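Local atomic coordinates of KLLA0E02245p (Kluyveromyces lactis, PDB entry 4GPS), a protein that removes NAD and other 5'-end caps from RNA and degrades RNA as a 5'-3' exoribonuclease, using a divalent metal cation. Residues I264-G267 against I273-L276. Residues are numbered along the deposited sequence; the frame is centred on the assembly and turned at random.
Sequences IVHG and IDLL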
loop_
_atom_site.group_PDB
_atom_site.type_symbol
_atom_site.label_atom_id
_atom_site.label_comp_id
_atom_site.label_asym_id
_atom_site.label_seq_id
_atom_site.Cartn_x
_atom_site.Cartn_y
_atom_site.Cartn_z
ATOM N N ILE A 264 4.604 -7.800 -8.501
ATOM C CA ILE A 264 4.937 -6.595 -9.220
ATOM C C ILE A 264 3.725 -6.310 -10.091
ATOM O O ILE A 264 3.399 -7.116 -10.957
ATOM C CB ILE A 264 6.184 -6.769 -10.081
ATOM C CG1 ILE A 264 7.468 -6.637 -9.252
ATOM C CG2 ILE A 264 6.301 -5.572 -10.996
ATOM C CD1 ILE A 264 7.604 -7.461 -8.091
ATOM N N VAL A 265 3.042 -5.184 -9.851
ATOM C CA VAL A 265 1.848 -4.858 -10.629
ATOM C C VAL A 265 1.988 -3.609 -11.501
ATOM O O VAL A 265 2.777 -2.708 -11.198
ATOM C CB VAL A 265 0.582 -4.714 -9.716
ATOM C CG1 VAL A 265 0.365 -6.018 -8.852
ATOM C CG2 VAL A 265 0.722 -3.520 -8.846
ATOM N N HIS A 266 1.223 -3.576 -12.592
ATOM C CA HIS A 266 1.240 -2.454 -13.520
ATOM C C HIS A 266 -0.182 -1.946 -13.697
ATOM O O HIS A 266 -1.142 -2.716 -13.788
ATOM C CB HIS A 266 1.848 -2.884 -14.871
ATOM C CG HIS A 266 1.937 -1.788 -15.890
ATOM N ND1 HIS A 266 0.890 -1.448 -16.718
ATOM C CD2 HIS A 266 2.962 -0.969 -16.233
ATOM C CE1 HIS A 266 1.261 -0.473 -17.529
ATOM N NE2 HIS A 266 2.517 -0.166 -17.255
ATOM N N GLY A 267 -0.314 -0.632 -13.748
ATOM C CA GLY A 267 -1.628 -0.067 -13.876
ATOM C C GLY A 267 -1.564 1.315 -14.449
ATOM O O GLY A 267 -0.529 1.979 -14.417
ATOM N N ILE A 273 0.134 8.807 -17.585
ATOM C CA ILE A 273 0.851 8.165 -16.497
ATOM C C ILE A 273 0.497 6.704 -16.152
ATOM O O ILE A 273 -0.669 6.384 -16.010
ATOM C CB ILE A 273 0.622 9.025 -15.212
ATOM C CG1 ILE A 273 1.203 10.418 -15.411
ATOM C CG2 ILE A 273 1.182 8.322 -13.971
ATOM C CD1 ILE A 273 0.723 11.412 -14.319
ATOM N N ASP A 274 1.510 5.840 -16.009
ATOM C CA ASP A 274 1.313 4.446 -15.592
ATOM C C ASP A 274 2.117 4.292 -14.310
ATOM O O ASP A 274 3.002 5.096 -14.043
ATOM C CB ASP A 274 1.873 3.404 -16.593
ATOM C CG ASP A 274 0.989 3.194 -17.796
ATOM O OD1 ASP A 274 -0.212 3.502 -17.709
ATOM O OD2 ASP A 274 1.504 2.716 -18.832
ATOM N N LEU A 275 1.824 3.240 -13.547
ATOM C CA LEU A 275 2.542 2.935 -12.328
ATOM C C LEU A 275 3.038 1.484 -12.367
ATOM O O LEU A 275 2.289 0.586 -12.754
ATOM C CB LEU A 275 1.632 3.083 -11.111
ATOM C CG LEU A 275 1.156 4.431 -10.603
ATOM C CD1 LEU A 275 0.814 4.251 -9.108
ATOM C CD2 LEU A 275 2.220 5.504 -10.801
ATOM N N LEU A 276 4.294 1.248 -11.990
ATOM C CA LEU A 276 4.831 -0.117 -11.932
ATOM C C LEU A 276 5.205 -0.183 -10.448
ATOM O O LEU A 276 6.141 0.466 -10.010
ATOM C CB LEU A 276 6.068 -0.269 -12.810
ATOM C CG LEU A 276 6.690 -1.653 -12.724
ATOM C CD1 LEU A 276 5.809 -2.684 -13.398
ATOM C CD2 LEU A 276 8.028 -1.621 -13.417
HETATM O O HOH W 1 3.827 1.863 -18.626
#
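Gly267 and Leu275 face each other as an antiparallel hydrogen-bonded pair: Leu275 N gives its hydrogen to Gly267 O at 2.8 Å, and Gly267 N returns the bond to Leu275 O at 3.0 Å. Leu275 O also receives the CA-H of His266, with CA 3.3 Å away. Beside this pair a water lies in the plane of the His266 ring, at its edge, 2.8 Å from NE2, and donates to Asp274 OD2; ring and carboxylate are turned 70° apart. With CG of His266 anti to the backbone N (chi1 -179°), the imidazole leans toward the partner strand, its NE2 edge turned to the carboxylate of Asp274, whose OD1 forms a salt bridge with Lys175. Shortening His266 to an alanine is likely to leave the water without its ring partner and to open a gap beside Asp274. The two strands form a beta hairpin in the PD-(D/E)XK nuclease fold; the second runs on to the metal ligand Asp282. His266 and Leu276 make the adjoining non-hydrogen-bonded pair, their CA atoms 4.6 Å apart. On the face carrying His266, Leu276 sends CD1 to 3.8 Å from Ile264 CG2, and helix 156-167 packs over both residues through Ala163, Tyr164 and Tyr167. On the opposite face, Leu275 rests against Phe178 and Phe377.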